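Local coordinates for agarase (PDB 3WZ1), which hydrolyses the beta-1,4-galactosidic linkages of agarose in endo fashion, releasing mainly neoagarotetraose, here as its GH16 catalytic domain, at residues A[144-152]-A[172-183]. Sequence-based numbering, arbitrary orientation. Where two conformers were deposited one is given.
Sequences EWYAERLHL and SWYADGKGTKWR
A short antiparallel strand pair beside the predicted proton donor, Glu134, of the GH16 jelly roll joins 150-151 to 173-174. Leu150 and Tyr174 form its hydrogen-bonded pair, each N-H donating to the other's carbonyl O; the Tyr174 N to Leu150 O bond, at 2.8 Å, is nearly straight, and Leu152 N extends the ladder to Ser172 O.

On the face carrying His151 and Trp173, the imidazole makes an offset stack on the indole, planes 26° apart, with His151 CD2 3.4 Å from Trp173 CE2. His151 CB lies over the same six-membered ring, a CH-pi contact, and with CG anti to the backbone N (chi1 -173°) the imidazole extends along the indole face. Trp145 CH2 reaches Trp173 CB at 3.6 Å, and its CZ3 lies over the rim of the opposite indole face, the two rings oblique to each other, while Tyr146 turns its edge toward the six-membered ring. Replacing Trp173 by an alanine would probably open a gap between Trp145 and His151 and take away the indole face on which the imidazole rests. His151 ND1 is hydrogen-bonded to Glu134, and a water joins NE2 to Ser172 OG; these bonds at both ring nitrogens, with the indole against one face, probably limit how the imidazole can turn.

On the face carrying Leu150 and Tyr174, Leu150 CG stands over the indole of Trp182, 3.6 Å from the centroid of its five-membered ring and only 2° off its normal, a CH-pi contact. At the indole edge, NE1 of Trp182 gives a weak bond to Glu148 O (3.0 Å). Farther along, Lys181 NZ meets Glu148 OE2 on its anti side at 3.0 Å, a salt bridge. The whole is an antiparallel ladder with an aromatic cluster flanking the predicted acid of a GH16 active site.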
loop_
_atom_site.group_PDB
_atom_site.type_symbol
_atom_site.label_atom_id
_atom_site.label_comp_id
_atom_site.label_asym_id
_atom_site.label_seq_id
_atom_site.Cartn_x
_atom_site.Cartn_y
_atom_site.Cartn_z
ATOM N N GLU A 144 3.587 20.757 -1.631
ATOM C CA GLU A 144 4.305 20.554 -0.395
ATOM C C GLU A 144 3.423 19.932 0.710
ATOM O O GLU A 144 3.900 19.115 1.486
ATOM C CB GLU A 144 4.907 21.882 0.079
ATOM C CG GLU A 144 5.985 22.410 -0.878
ATOM C CD GLU A 144 5.476 23.309 -1.997
ATOM O OE1 GLU A 144 4.239 23.537 -2.180
ATOM O OE2 GLU A 144 6.325 23.856 -2.726
ATOM N N TRP A 145 2.153 20.302 0.749
ATOM C CA TRP A 145 1.256 19.766 1.776
ATOM C C TRP A 145 1.185 18.241 1.651
ATOM O O TRP A 145 1.314 17.510 2.636
ATOM C CB TRP A 145 -0.163 20.349 1.665
ATOM C CG TRP A 145 -1.035 19.974 2.813
ATOM C CD1 TRP A 145 -1.144 20.644 4.009
ATOM C CD2 TRP A 145 -1.910 18.842 2.921
ATOM N NE1 TRP A 145 -2.023 20.015 4.826
ATOM C CE2 TRP A 145 -2.513 18.901 4.193
ATOM C CE3 TRP A 145 -2.261 17.789 2.060
ATOM C CZ2 TRP A 145 -3.425 17.949 4.628
ATOM C CZ3 TRP A 145 -3.182 16.855 2.505
ATOM C CH2 TRP A 145 -3.747 16.941 3.766
ATOM N N TYR A 146 0.996 17.756 0.422
ATOM C CA TYR A 146 0.893 16.311 0.219
ATOM C C TYR A 146 2.198 15.579 0.494
ATOM O O TYR A 146 2.213 14.447 1.000
ATOM C CB TYR A 146 0.379 15.989 -1.189
ATOM C CG TYR A 146 -1.095 16.317 -1.346
ATOM C CD1 TYR A 146 -2.065 15.448 -0.863
ATOM C CD2 TYR A 146 -1.533 17.508 -1.922
ATOM C CE1 TYR A 146 -3.414 15.740 -0.943
ATOM C CE2 TYR A 146 -2.887 17.791 -2.022
ATOM C CZ TYR A 146 -3.825 16.902 -1.543
ATOM O OH TYR A 146 -5.171 17.188 -1.646
ATOM N N ALA A 147 3.315 16.213 0.187
ATOM C CA ALA A 147 4.627 15.610 0.407
ATOM C C ALA A 147 4.945 15.368 1.884
ATOM O O ALA A 147 5.790 14.545 2.214
ATOM C CB ALA A 147 5.703 16.465 -0.231
ATOM N N GLU A 148 4.260 16.090 2.762
ATOM C CA GLU A 148 4.418 15.899 4.205
ATOM C C GLU A 148 3.362 15.005 4.834
ATOM O O GLU A 148 3.324 14.885 6.077
ATOM C CB GLU A 148 4.484 17.262 4.910
ATOM C CG GLU A 148 5.744 18.004 4.521
ATOM C CD GLU A 148 5.860 19.415 5.058
ATOM O OE1 GLU A 148 5.041 19.835 5.884
ATOM O OE2 GLU A 148 6.813 20.098 4.621
ATOM N N ARG A 149 2.556 14.310 4.027
ATOM C CA ARG A 149 1.397 13.572 4.533
ATOM C C ARG A 149 1.425 12.087 4.090
ATOM O O ARG A 149 1.846 11.777 2.980
ATOM C CB ARG A 149 0.109 14.259 4.046
ATOM C CG ARG A 149 0.032 15.775 4.319
ATOM C CD ARG A 149 -0.844 16.055 5.506
ATOM N NE ARG A 149 -0.672 17.244 6.375
ATOM C CZ ARG A 149 0.171 18.292 6.306
ATOM N NH1 ARG A 149 1.057 18.529 5.344
ATOM N NH2 ARG A 149 0.088 19.159 7.298
ATOM N N LEU A 150 0.934 11.204 4.954
ATOM C CA LEU A 150 0.603 9.802 4.596
ATOM C C LEU A 150 -0.912 9.679 4.714
ATOM O O LEU A 150 -1.499 10.083 5.720
ATOM C CB LEU A 150 1.270 8.825 5.560
ATOM C CG LEU A 150 2.797 8.826 5.560
ATOM C CD1 LEU A 150 3.338 8.011 6.744
ATOM C CD2 LEU A 150 3.364 8.314 4.230
ATOM N N HIS A 151 -1.574 9.147 3.694
ATOM C CA HIS A 151 -3.010 8.981 3.746
ATOM C C HIS A 151 -3.287 7.647 4.436
ATOM O O HIS A 151 -2.927 6.579 3.908
ATOM C CB HIS A 151 -3.603 8.993 2.338
ATOM C CG HIS A 151 -5.091 9.003 2.320
ATOM N ND1 HIS A 151 -5.824 8.254 1.429
ATOM C CD2 HIS A 151 -5.991 9.670 3.078
ATOM C CE1 HIS A 151 -7.109 8.447 1.644
ATOM N NE2 HIS A 151 -7.233 9.329 2.622
ATOM N N LEU A 152 -3.912 7.709 5.606
ATOM C CA LEU A 152 -4.219 6.512 6.408
ATOM C C LEU A 152 -5.685 6.251 6.273
ATOM O O LEU A 152 -6.488 7.020 6.789
ATOM C CB LEU A 152 -3.868 6.746 7.871
ATOM C CG LEU A 152 -2.442 7.240 8.146
ATOM C CD1 LEU A 152 -2.256 7.454 9.641
ATOM C CD2 LEU A 152 -1.398 6.288 7.606
ATOM N N SER A 172 -7.018 11.557 8.941
ATOM C CA SER A 172 -6.738 10.562 7.890
ATOM C C SER A 172 -5.574 10.963 6.980
ATOM O O SER A 172 -5.122 10.150 6.155
ATOM C CB SER A 172 -7.992 10.282 7.068
ATOM O OG SER A 172 -8.372 11.417 6.295
ATOM N N TRP A 173 -5.099 12.205 7.090
ATOM C CA TRP A 173 -3.863 12.618 6.435
ATOM C C TRP A 173 -2.833 12.967 7.502
ATOM O O TRP A 173 -2.915 14.011 8.173
ATOM C CB TRP A 173 -4.101 13.803 5.501
ATOM C CG TRP A 173 -4.992 13.512 4.363
ATOM C CD1 TRP A 173 -6.357 13.570 4.344
ATOM C CD2 TRP A 173 -4.592 13.136 3.043
ATOM N NE1 TRP A 173 -6.833 13.243 3.109
ATOM C CE2 TRP A 173 -5.772 12.973 2.283
ATOM C CE3 TRP A 173 -3.351 12.912 2.430
ATOM C CZ2 TRP A 173 -5.753 12.596 0.944
ATOM C CZ3 TRP A 173 -3.343 12.544 1.089
ATOM C CH2 TRP A 173 -4.534 12.406 0.369
ATOM N N TYR A 174 -1.882 12.063 7.706
ATOM C CA TYR A 174 -0.953 12.137 8.827
ATOM C C TYR A 174 0.343 12.858 8.466
ATOM O O TYR A 174 1.024 12.490 7.502
ATOM C CB TYR A 174 -0.630 10.716 9.331
ATOM C CG TYR A 174 0.475 10.725 10.369
ATOM C CD1 TYR A 174 0.186 11.042 11.696
ATOM C CD2 TYR A 174 1.799 10.495 10.026
ATOM C CE1 TYR A 174 1.184 11.099 12.644
ATOM C CE2 TYR A 174 2.808 10.554 10.974
ATOM C CZ TYR A 174 2.483 10.871 12.281
ATOM O OH TYR A 174 3.474 10.936 13.231
ATOM N N ALA A 175 0.704 13.862 9.283
ATOM C CA ALA A 175 2.014 14.504 9.231
ATOM C C ALA A 175 2.636 14.374 10.632
ATOM O O ALA A 175 1.890 14.366 11.612
ATOM C CB ALA A 175 1.878 15.974 8.846
ATOM N N ASP A 176 3.962 14.341 10.719
ATOM C CA ASP A 176 4.621 14.138 12.021
ATOM C C ASP A 176 4.827 15.414 12.827
ATOM O O ASP A 176 5.258 15.342 13.981
ATOM C CB ASP A 176 5.925 13.332 11.879
ATOM C CG ASP A 176 7.073 14.092 11.204
ATOM O OD1 ASP A 176 6.896 15.215 10.686
ATOM O OD2 ASP A 176 8.182 13.513 11.173
ATOM N N GLY A 177 4.523 16.564 12.233
ATOM C CA GLY A 177 4.725 17.854 12.907
ATOM C C GLY A 177 6.152 18.355 12.879
ATOM O O GLY A 177 6.438 19.433 13.420
ATOM N N LYS A 178 7.056 17.604 12.254
ATOM C CA LYS A 178 8.460 17.965 12.152
ATOM C C LYS A 178 8.829 18.397 10.728
ATOM O O LYS A 178 9.979 18.736 10.466
ATOM C CB LYS A 178 9.331 16.800 12.610
ATOM C CG LYS A 178 8.977 16.335 14.015
ATOM C CD LYS A 178 9.810 15.154 14.470
ATOM C CE LYS A 178 9.534 14.873 15.934
ATOM N NZ LYS A 178 9.934 13.489 16.310
ATOM N N GLY A 179 7.847 18.402 9.820
ATOM C CA GLY A 179 8.086 18.765 8.419
ATOM C C GLY A 179 8.691 17.658 7.553
ATOM O O GLY A 179 9.182 17.933 6.473
ATOM N N THR A 180 8.654 16.414 8.037
ATOM C CA THR A 180 9.223 15.276 7.338
ATOM C C THR A 180 8.512 15.089 6.007
ATOM O O THR A 180 7.291 15.053 5.953
ATOM C CB THR A 180 9.056 13.988 8.166
ATOM O OG1 THR A 180 9.839 14.109 9.370
ATOM C CG2 THR A 180 9.533 12.776 7.407
ATOM N N LYS A 181 9.299 14.993 4.957
ATOM C CA LYS A 181 8.791 14.654 3.627
ATOM C C LYS A 181 9.086 13.183 3.468
ATOM O O LYS A 181 10.234 12.761 3.357
ATOM C CB LYS A 181 9.466 15.504 2.569
ATOM C CG LYS A 181 9.109 16.985 2.691
ATOM C CD LYS A 181 10.214 17.849 2.140
ATOM C CE LYS A 181 9.810 19.313 2.109
ATOM N NZ LYS A 181 9.544 19.803 3.482
ATOM N N TRP A 182 8.014 12.391 3.470
ATOM C CA TRP A 182 8.136 10.942 3.543
ATOM C C TRP A 182 8.961 10.370 2.387
ATOM O O TRP A 182 9.699 9.413 2.579
ATOM C CB TRP A 182 6.742 10.294 3.628
ATOM C CG TRP A 182 5.958 10.864 4.778
ATOM C CD1 TRP A 182 5.008 11.814 4.719
ATOM C CD2 TRP A 182 6.154 10.575 6.171
ATOM N NE1 TRP A 182 4.556 12.126 5.980
ATOM C CE2 TRP A 182 5.261 11.387 6.893
ATOM C CE3 TRP A 182 7.004 9.714 6.871
ATOM C CZ2 TRP A 182 5.182 11.355 8.289
ATOM C CZ3 TRP A 182 6.918 9.669 8.239
ATOM C CH2 TRP A 182 6.030 10.494 8.943
ATOM N N ARG A 183 8.869 10.987 1.209
ATOM C CA ARG A 183 9.655 10.561 0.042
ATOM C C ARG A 183 11.184 10.589 0.225
ATOM O O ARG A 183 11.917 9.936 -0.537
ATOM C CB ARG A 183 9.306 11.416 -1.189
ATOM C CG ARG A 183 9.648 12.889 -0.954
ATOM C CD ARG A 183 10.199 13.623 -2.144
ATOM N NE ARG A 183 10.669 14.931 -1.662
ATOM C CZ ARG A 183 9.924 16.026 -1.507
ATOM N NH1 ARG A 183 8.641 16.048 -1.789
ATOM N NH2 ARG A 183 10.501 17.146 -1.060
HETATM O O HOH W 1 6.572 12.566 0.653
HETATM O O HOH W 2 5.215 15.132 8.011
HETATM O O HOH W 3 -9.404 10.487 3.872
#